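Local coordinates for protein salicylate 5-hydroxylase, large oxygenase component (Ralstonia sp., PDB 7C8Z) that catalyses, as the oxygenase component of a multicomponent iron-sulfur enzyme system, the NADH- and oxygen-dependent 5-hydroxylation of salicylate to gentisate, at residues Pro241-Gly245 against Leu246-Trp250; Lys266-Lys270 against Phe271-Ala275; Asn365-Trp368 against Thr369-Leu373; Met423-Thr427 against Leu428-Met432. All coordinates share one frame; numbering follows the deposited sequence.

Contact 1 of 4, residues Pro241-Gly245 against Leu246-Trp250; sequences PYHPG and LLHTW. With FE (Fe (III) ion), chain J.
A short, weakly bonded helical turn around Pro244-Leu247 closes on the carbonyl of His243, whose O accepts Leu247 N at 2.7 Å and Leu246 N at 2.8 Å. His248 N reaches Pro244 O only weakly. This turn brings two imidazoles five residues apart to one iron: His243 NE2 binds it at 2.3 Å and His248 NE2 at 2.2 Å, with a water also bound at 2.2 Å. The ring planes stand 77° apart, an oblique pairing set by the shared metal. With Asp389 they form the two-histidine, one-carboxylate iron site of ring-hydroxylating oxygenases. His243 ND1 is held by Asp240 O, which fixes the ring's rotation. Leu247, its CG anti to the backbone N (chi1 171°), lays CD2 3.5 Å from His243 CD2, while Leu246 CD1 meets Tyr242 CD2 at 4.1 Å. From a second subunit, His133, which lines its Rieske cluster pocket, packs against Tyr242 and His243, and Gln134 bonds Leu246 O. Within the chain, His248 ND1 bonds weakly to Asp388, and Leu247 packs on helix 387-402, which carries Asp389.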
# COMPACT_ATOMS: atom_id res chain seq x y z
N PRO A 241 35.11 2.92 1.19
CA PRO A 241 36.06 1.91 1.69
C PRO A 241 36.25 1.91 3.20
O PRO A 241 36.71 0.91 3.75
CB PRO A 241 37.37 2.28 0.98
CG PRO A 241 37.15 3.66 0.36
CD PRO A 241 35.79 4.15 0.76
N TYR A 242 35.94 3.01 3.89
CA TYR A 242 36.24 3.11 5.31
C TYR A 242 35.01 3.02 6.20
O TYR A 242 35.15 3.04 7.43
CB TYR A 242 37.02 4.39 5.59
CG TYR A 242 36.20 5.65 5.80
CD1 TYR A 242 35.41 6.17 4.79
CD2 TYR A 242 36.25 6.33 7.01
CE1 TYR A 242 34.68 7.34 4.98
CE2 TYR A 242 35.53 7.48 7.22
CZ TYR A 242 34.75 7.99 6.21
OH TYR A 242 34.03 9.14 6.43
N HIS A 243 33.82 2.92 5.63
CA HIS A 243 32.63 2.61 6.41
C HIS A 243 32.58 1.18 6.95
O HIS A 243 32.11 0.99 8.08
CB HIS A 243 31.37 2.90 5.57
CG HIS A 243 30.82 1.72 4.84
ND1 HIS A 243 31.07 1.49 3.51
CD2 HIS A 243 30.04 0.70 5.26
CE1 HIS A 243 30.47 0.38 3.13
NE2 HIS A 243 29.84 -0.13 4.17
N PRO A 244 33.05 0.15 6.22
CA PRO A 244 32.86 -1.23 6.73
C PRO A 244 33.46 -1.48 8.10
O PRO A 244 32.85 -2.18 8.92
CB PRO A 244 33.53 -2.10 5.66
CG PRO A 244 33.48 -1.28 4.43
CD PRO A 244 33.71 0.12 4.90
N GLY A 245 34.63 -0.92 8.39
CA GLY A 245 35.21 -1.10 9.71
C GLY A 245 34.54 -0.30 10.80
O GLY A 245 34.90 -0.46 11.97
N LEU A 246 33.59 0.56 10.44
CA LEU A 246 32.88 1.40 11.40
C LEU A 246 31.39 1.12 11.47
O LEU A 246 30.79 1.31 12.53
CB LEU A 246 33.09 2.89 11.07
CG LEU A 246 34.55 3.38 10.98
CD1 LEU A 246 34.60 4.82 10.49
CD2 LEU A 246 35.25 3.24 12.32
N LEU A 247 30.78 0.68 10.37
CA LEU A 247 29.35 0.39 10.35
C LEU A 247 29.07 -1.06 10.72
O LEU A 247 28.30 -1.32 11.65
CB LEU A 247 28.78 0.71 8.96
CG LEU A 247 27.34 0.28 8.66
CD1 LEU A 247 26.37 1.28 9.25
CD2 LEU A 247 27.12 0.15 7.16
N HIS A 248 29.70 -2.01 10.02
CA HIS A 248 29.53 -3.44 10.28
C HIS A 248 30.40 -3.83 11.47
O HIS A 248 31.59 -4.10 11.31
CB HIS A 248 29.89 -4.27 9.06
CG HIS A 248 29.24 -3.80 7.79
ND1 HIS A 248 27.91 -3.42 7.73
CD2 HIS A 248 29.73 -3.64 6.54
CE1 HIS A 248 27.62 -3.05 6.50
NE2 HIS A 248 28.71 -3.18 5.76
N THR A 249 29.81 -3.89 12.66
CA THR A 249 30.55 -4.27 13.86
C THR A 249 30.75 -5.77 13.97
O THR A 249 30.99 -6.28 15.07
CB THR A 249 29.86 -3.73 15.11
OG1 THR A 249 28.44 -3.82 14.95
CG2 THR A 249 30.27 -2.28 15.38
N TRP A 250 30.66 -6.48 12.84
CA TRP A 250 30.87 -7.92 12.78
C TRP A 250 32.18 -8.16 12.04
O TRP A 250 32.25 -8.99 11.13
CB TRP A 250 29.70 -8.61 12.06
CG TRP A 250 29.30 -9.96 12.60
CD1 TRP A 250 28.30 -10.23 13.49
CD2 TRP A 250 29.89 -11.24 12.27
NE1 TRP A 250 28.23 -11.58 13.74
CE2 TRP A 250 29.20 -12.22 13.00
CE3 TRP A 250 30.94 -11.63 11.43
CZ2 TRP A 250 29.52 -13.58 12.92
CZ3 TRP A 250 31.26 -12.98 11.36
CH2 TRP A 250 30.55 -13.93 12.10
FE FE J . 28.75 -2.11 3.83
O HOH W 1 30.12 -3.90 3.72

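Contact 2 of 4, residues Lys266-Lys270 against Phe271-Ala275; sequences KMDAK and FRHAA
A beta hairpin, strand 263-267 followed by strand 274-278, turns here, and Asp268 fastens the loop at its end. Lys266 and Ala275 form an antiparallel hydrogen-bonded pair, with Lys266 N to Ala275 O and Ala275 N to Lys266 O both 2.9 Å; Met267 and Ala274 follow as a non-hydrogen-bonded pair. Asp268 N then reaches His273 O, and a type I turn closes from Asp268 O to Phe271 N at 3.2 Å, with Phe271, the last residue of the turn, at a positive phi of 67°. The carboxylate of Asp268 folds back into the loop because its CG lies between the backbone N and carbonyl carbon (chi1 77°). Its OD1 accepts His273 N at 3.0 Å from above the carboxylate plane, and Arg272 N more weakly. Its OD2 turns the syn lone pair to Arg272 NE at 3.3 Å, a salt bridge in which carboxylate and guanidinium planes are only 15° apart. Beyond that bond, Arg272 NH1 is held by Tyr435 and NH2 by Phe199 O. On the face shared with Ala274, Met267 SD approaches Phe271 CD1 at 4.0 Å, an oblique Met-aromatic contact. The hairpin lies at the border of the catalytic-domain sheet, strand 263-267 outermost within the chain. Helix 427-440 covers Met267, Ala274 and Phe271, while helix 196-211 packs on Asp268 and His273.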
# COMPACT_ATOMS: atom_id res chain seq x y z
N LYS A 266 41.17 0.98 -6.83
CA LYS A 266 41.47 1.43 -8.18
C LYS A 266 40.19 1.80 -8.93
O LYS A 266 39.09 1.37 -8.57
CB LYS A 266 42.23 0.35 -8.96
CG LYS A 266 43.59 0.01 -8.36
CD LYS A 266 43.86 -1.48 -8.45
CE LYS A 266 45.31 -1.80 -8.21
NZ LYS A 266 45.81 -2.72 -9.27
N MET A 267 40.36 2.61 -9.98
CA MET A 267 39.26 3.11 -10.79
C MET A 267 39.63 2.98 -12.26
O MET A 267 40.80 2.79 -12.61
CB MET A 267 38.93 4.57 -10.48
CG MET A 267 37.93 4.79 -9.38
SD MET A 267 37.73 6.54 -8.97
CE MET A 267 39.35 6.92 -8.31
N ASP A 268 38.63 3.08 -13.12
CA ASP A 268 38.89 3.13 -14.55
C ASP A 268 39.15 4.58 -14.96
O ASP A 268 39.15 5.50 -14.14
CB ASP A 268 37.75 2.49 -15.34
CG ASP A 268 36.53 3.39 -15.46
OD1 ASP A 268 36.16 4.05 -14.46
OD2 ASP A 268 35.91 3.42 -16.55
N ALA A 269 39.36 4.79 -16.27
CA ALA A 269 39.79 6.10 -16.75
C ALA A 269 38.76 7.18 -16.42
O ALA A 269 39.13 8.30 -16.06
CB ALA A 269 40.05 6.05 -18.25
N LYS A 270 37.48 6.86 -16.52
CA LYS A 270 36.43 7.85 -16.37
C LYS A 270 35.87 7.92 -14.95
O LYS A 270 34.87 8.61 -14.72
CB LYS A 270 35.29 7.56 -17.36
CG LYS A 270 35.71 7.61 -18.82
CD LYS A 270 34.58 8.14 -19.69
CE LYS A 270 34.61 9.66 -19.79
NZ LYS A 270 33.39 10.21 -20.46
N PHE A 271 36.48 7.21 -14.00
CA PHE A 271 36.14 7.23 -12.58
C PHE A 271 34.77 6.63 -12.29
O PHE A 271 34.23 6.83 -11.19
CB PHE A 271 36.17 8.65 -11.99
CG PHE A 271 37.45 9.39 -12.25
CD1 PHE A 271 38.67 8.76 -12.11
CD2 PHE A 271 37.43 10.72 -12.62
CE1 PHE A 271 39.85 9.44 -12.35
CE2 PHE A 271 38.60 11.41 -12.86
CZ PHE A 271 39.82 10.77 -12.72
N ARG A 272 34.18 5.90 -13.24
CA ARG A 272 32.85 5.35 -13.06
C ARG A 272 32.88 3.97 -12.41
O ARG A 272 32.11 3.69 -11.49
CB ARG A 272 32.11 5.30 -14.40
CG ARG A 272 32.92 4.65 -15.51
CD ARG A 272 32.34 4.92 -16.88
NE ARG A 272 33.01 4.12 -17.89
CZ ARG A 272 32.76 4.21 -19.19
NH1 ARG A 272 31.87 5.08 -19.63
NH2 ARG A 272 33.42 3.43 -20.05
N HIS A 273 33.75 3.09 -12.89
CA HIS A 273 33.88 1.76 -12.32
C HIS A 273 34.99 1.76 -11.27
O HIS A 273 35.92 2.56 -11.34
CB HIS A 273 34.19 0.72 -13.40
CG HIS A 273 33.41 0.91 -14.66
ND1 HIS A 273 32.13 1.41 -14.69
CD2 HIS A 273 33.75 0.67 -15.95
CE1 HIS A 273 31.70 1.46 -15.94
NE2 HIS A 273 32.67 1.02 -16.73
N ALA A 274 34.89 0.85 -10.31
CA ALA A 274 35.89 0.84 -9.25
C ALA A 274 36.09 -0.57 -8.72
O ALA A 274 35.26 -1.46 -8.91
CB ALA A 274 35.50 1.78 -8.10
N ALA A 275 37.24 -0.77 -8.07
CA ALA A 275 37.56 -2.03 -7.43
C ALA A 275 38.22 -1.73 -6.10
O ALA A 275 39.22 -1.01 -6.05
CB ALA A 275 38.48 -2.89 -8.31

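Contact 3 of 4, residues Asn365-Trp368 against Thr369-Leu373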
# COMPACT_ATOMS: atom_id res chain seq x y z
N ASN A 365 33.40 -29.10 -4.86
CA ASN A 365 32.81 -30.28 -4.27
C ASN A 365 31.66 -29.87 -3.36
O ASN A 365 31.15 -28.74 -3.35
CB ASN A 365 33.84 -31.11 -3.51
CG ASN A 365 34.64 -30.30 -2.51
OD1 ASN A 365 34.21 -29.24 -2.03
ND2 ASN A 365 35.83 -30.78 -2.21
N GLU A 366 31.29 -30.84 -2.56
CA GLU A 366 30.18 -30.81 -1.63
C GLU A 366 30.56 -30.08 -0.34
O GLU A 366 29.74 -29.29 0.18
CB GLU A 366 29.79 -32.29 -1.52
CG GLU A 366 28.62 -32.74 -2.40
CD GLU A 366 27.76 -33.89 -1.85
OE1 GLU A 366 27.13 -33.86 -0.76
OE2 GLU A 366 27.64 -34.79 -2.74
N GLU A 367 31.84 -30.16 0.04
CA GLU A 367 32.40 -29.34 1.11
C GLU A 367 32.39 -27.85 0.75
O GLU A 367 31.93 -27.01 1.54
CB GLU A 367 33.81 -29.84 1.39
CG GLU A 367 34.61 -29.08 2.41
CD GLU A 367 36.08 -29.45 2.34
OE1 GLU A 367 36.81 -28.85 1.53
OE2 GLU A 367 36.49 -30.34 3.12
N TRP A 368 32.90 -27.51 -0.45
CA TRP A 368 33.04 -26.10 -0.82
C TRP A 368 31.68 -25.45 -1.07
O TRP A 368 31.47 -24.28 -0.74
CB TRP A 368 33.94 -25.95 -2.05
CG TRP A 368 35.37 -25.87 -1.68
CD1 TRP A 368 36.29 -26.85 -1.81
CD2 TRP A 368 36.04 -24.76 -1.07
NE1 TRP A 368 37.50 -26.43 -1.33
CE2 TRP A 368 37.38 -25.15 -0.87
CE3 TRP A 368 35.65 -23.48 -0.67
CZ2 TRP A 368 38.33 -24.31 -0.30
CZ3 TRP A 368 36.59 -22.64 -0.11
CH2 TRP A 368 37.91 -23.06 0.07
N THR A 369 30.76 -26.20 -1.68
CA THR A 369 29.41 -25.69 -1.83
C THR A 369 28.79 -25.35 -0.48
O THR A 369 28.23 -24.25 -0.30
CB THR A 369 28.53 -26.69 -2.59
OG1 THR A 369 29.03 -26.88 -3.92
CG2 THR A 369 27.09 -26.17 -2.65
N GLN A 370 28.89 -26.28 0.50
CA GLN A 370 28.22 -25.96 1.76
C GLN A 370 28.93 -24.78 2.43
O GLN A 370 28.29 -23.97 3.12
CB GLN A 370 28.21 -27.15 2.74
CG GLN A 370 27.30 -28.23 2.22
CD GLN A 370 27.32 -29.58 2.94
OE1 GLN A 370 28.33 -30.37 2.93
NE2 GLN A 370 26.03 -30.01 3.16
N ARG A 371 30.25 -24.69 2.26
CA ARG A 371 31.01 -23.57 2.81
C ARG A 371 30.50 -22.24 2.29
O ARG A 371 30.26 -21.30 3.06
CB ARG A 371 32.50 -23.74 2.47
CG ARG A 371 33.35 -22.50 2.74
CD ARG A 371 34.74 -22.83 3.28
NE ARG A 371 35.30 -24.01 2.63
CZ ARG A 371 35.76 -25.08 3.27
NH1 ARG A 371 35.74 -25.13 4.59
NH2 ARG A 371 36.24 -26.10 2.57
N ARG A 372 30.35 -22.12 0.97
CA ARG A 372 29.81 -20.88 0.41
C ARG A 372 28.42 -20.62 0.96
O ARG A 372 28.09 -19.48 1.33
CB ARG A 372 29.79 -20.93 -1.12
CG ARG A 372 31.10 -21.35 -1.77
CD ARG A 372 31.19 -20.83 -3.20
NE ARG A 372 32.31 -21.42 -3.93
CZ ARG A 372 33.55 -20.96 -3.90
NH1 ARG A 372 33.85 -19.88 -3.18
NH2 ARG A 372 34.51 -21.57 -4.59
N LEU A 373 27.59 -21.66 1.04
CA LEU A 373 26.22 -21.48 1.50
C LEU A 373 26.18 -20.96 2.94
O LEU A 373 25.44 -20.02 3.25
CB LEU A 373 25.43 -22.78 1.38
CG LEU A 373 25.03 -23.18 -0.04
CD1 LEU A 373 24.31 -24.51 -0.01
CD2 LEU A 373 24.16 -22.10 -0.69
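Arg371 lies across one face of the Trp368 indole and along Glu367, so a single guanidinium joins two residues of the preceding part of the helix. Arg371 CZ stands 4.1 Å from the centroid of the six-membered ring of Trp368 and only 5° off the ring normal, which defines a cation-pi contact. The guanidinium is not stacked flat: its plane makes 71° with the indole, and its NE and NH2 side faces the ring, NE coming to 3.3 Å from Trp368 CZ3. The bend of the Arg371 chain at chi2 and chi3 (chi3 40°) folds the group back to the indole. Glu367 runs beside it in the same direction, and its OE1 meets the guanidinium near its plane, forming a salt bridge to Arg371 NH2 at 3.0 Å. Arg371 NH1 has a separate partner, the carboxylate of Asp309, so two carboxylates probably share in balancing its charge.

At the start of the helix Asn365 is the N-cap: its OD1 accepts Trp368 N at 2.7 Å. Its carbonyl O is gripped twice by Thr369, through N at 3.1 Å and OG1 at 2.9 Å, from opposite faces of the carbonyl plane. Thereafter ordinary helical bonds run from Gln370, Arg371 and Arg372 back to Glu366, Glu367 and Trp368.

Helix 366-375 lies at the surface and follows strand 352-361. Thr369, Arg372 and Leu373 rest on Leu220 of strand 217-227, an outermost strand of the catalytic-domain sheet within this chain, while Arg372 pairs with Asp364 and Glu313 and bonds Asn337 O.

Contact 4 of 4, residues Met423-Thr427 against Leu428-Met432; sequences MVTET and LIRGM
Helix 427-440 begins at Thr427, with Glu426 as its N-cap residue: Glu426 O accepts Arg430 N at 3.1 Å, and Thr427 O accepts Gly431 N at 2.9 Å. A weak bond from Ile429 N to Glu426 O accompanies this first turn. Before it, the chain is irregular, with Val424 at the centre of an inverse gamma turn.

Arg430 carries the side-chain part. With CG beside the backbone N, the chain bends at chi3 (-48°), which swings the guanidinium back over the start of its own helix. There it lies flat against the backbone: Thr427 CA and Glu426 C sit over one face, displaced toward its rim, with Thr427 CA 3.2 Å from Arg430 NH2. The same NH2 donates weakly to Thr425 OG1 at 3.2 Å, the two side chains crossing at about a right angle. Thr425 OG1 also takes a weak bond from Thr427 N at 3.0 Å, so this hydroxyl sits among weak partners, Met412 O being another. The buried guanidinium is satisfied mainly by carbonyls elsewhere in the chain, NH1 by Met412 O and NH2 by Glu416 O. Thr427 OG1 bonds Gly418 N and Glu416 O.

Glu426 extends away to a salt bridge with Arg113 of a second subunit, a residue lining that subunit's Rieske cluster pocket. Within the chain, Leu428 packs on strands 263-267 and 274-278, whereas Ile429 and Met432 face helix 232-238.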
# COMPACT_ATOMS: atom_id res chain seq x y z
N MET A 423 42.57 2.64 2.65
CA MET A 423 41.11 2.63 2.53
C MET A 423 40.55 3.96 3.01
O MET A 423 39.33 4.15 3.03
CB MET A 423 40.44 1.63 3.48
CG MET A 423 41.12 1.37 4.80
SD MET A 423 39.96 0.25 5.70
CE MET A 423 41.10 -0.24 7.03
N VAL A 424 41.42 4.88 3.40
CA VAL A 424 40.92 6.02 4.15
C VAL A 424 40.68 7.18 3.22
O VAL A 424 41.35 8.22 3.30
CB VAL A 424 41.91 6.41 5.27
CG1 VAL A 424 41.20 7.22 6.33
CG2 VAL A 424 42.57 5.16 5.87
N THR A 425 39.69 7.04 2.34
CA THR A 425 39.44 8.08 1.37
C THR A 425 38.05 7.88 0.80
O THR A 425 37.55 6.76 0.73
CB THR A 425 40.50 8.10 0.26
OG1 THR A 425 40.07 8.97 -0.79
CG2 THR A 425 40.72 6.69 -0.29
N GLU A 426 37.43 8.99 0.40
CA GLU A 426 36.17 8.94 -0.33
C GLU A 426 36.37 9.22 -1.82
O GLU A 426 35.46 9.71 -2.49
CB GLU A 426 35.17 9.92 0.29
CG GLU A 426 34.79 9.55 1.71
CD GLU A 426 33.77 10.50 2.32
OE1 GLU A 426 32.57 10.16 2.29
OE2 GLU A 426 34.17 11.57 2.82
N THR A 427 37.55 8.88 -2.34
CA THR A 427 37.90 9.27 -3.70
C THR A 427 37.05 8.56 -4.74
O THR A 427 36.82 9.11 -5.82
CB THR A 427 39.39 9.01 -3.95
OG1 THR A 427 39.73 9.39 -5.29
CG2 THR A 427 39.72 7.54 -3.74
N LEU A 428 36.57 7.35 -4.45
CA LEU A 428 35.74 6.65 -5.43
C LEU A 428 34.40 7.35 -5.61
O LEU A 428 33.90 7.45 -6.74
CB LEU A 428 35.52 5.20 -5.00
CG LEU A 428 36.76 4.33 -4.81
CD1 LEU A 428 36.38 2.88 -4.57
CD2 LEU A 428 37.66 4.45 -6.01
N ILE A 429 33.84 7.89 -4.53
CA ILE A 429 32.59 8.64 -4.65
C ILE A 429 32.84 9.97 -5.35
O ILE A 429 32.01 10.42 -6.16
CB ILE A 429 31.97 8.82 -3.26
CG1 ILE A 429 31.90 7.47 -2.54
CG2 ILE A 429 30.58 9.44 -3.38
CD1 ILE A 429 31.34 7.54 -1.14
N ARG A 430 33.96 10.62 -5.05
CA ARG A 430 34.29 11.87 -5.72
C ARG A 430 34.46 11.65 -7.22
O ARG A 430 34.02 12.47 -8.03
CB ARG A 430 35.54 12.49 -5.10
CG ARG A 430 35.26 13.13 -3.75
CD ARG A 430 36.47 13.84 -3.14
NE ARG A 430 37.69 13.05 -3.16
CZ ARG A 430 38.20 12.45 -2.09
NH1 ARG A 430 37.56 12.53 -0.93
NH2 ARG A 430 39.32 11.76 -2.18
N GLY A 431 35.09 10.54 -7.61
CA GLY A 431 35.20 10.23 -9.02
C GLY A 431 33.87 9.88 -9.65
O GLY A 431 33.57 10.29 -10.78
N MET A 432 33.06 9.10 -8.93
CA MET A 432 31.71 8.79 -9.39
C MET A 432 30.95 10.06 -9.72
O MET A 432 30.35 10.18 -10.79
CB MET A 432 30.97 7.98 -8.32
CG MET A 432 29.50 7.73 -8.62
SD MET A 432 28.74 6.61 -7.42
CE MET A 432 27.07 7.24 -7.38

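Along the chain the four contacts come in series; none nests within or crosses another, and each is a local closure. Contact 1 turns the chain beside the iron, contact 2 closes a hairpin, contact 3 starts a surface helix and contact 4 starts the C-terminal one. Contacts 2 and 4, with centres about 10 Å apart, are joined where Leu428 packs on Met267 and Ala274 of the hairpin, Ala274 CB lying 3.8 Å from Leu428 CD1. Contact 4 also touches contact 1, where Tyr242 CE1 packs on Glu426 CG at 4.0 Å, and both meet the second subunit. Contact 3 stands apart, its nearest atoms about 12 Å from contact 1, by strand 217-227, the sheet's other outermost strand within this chain.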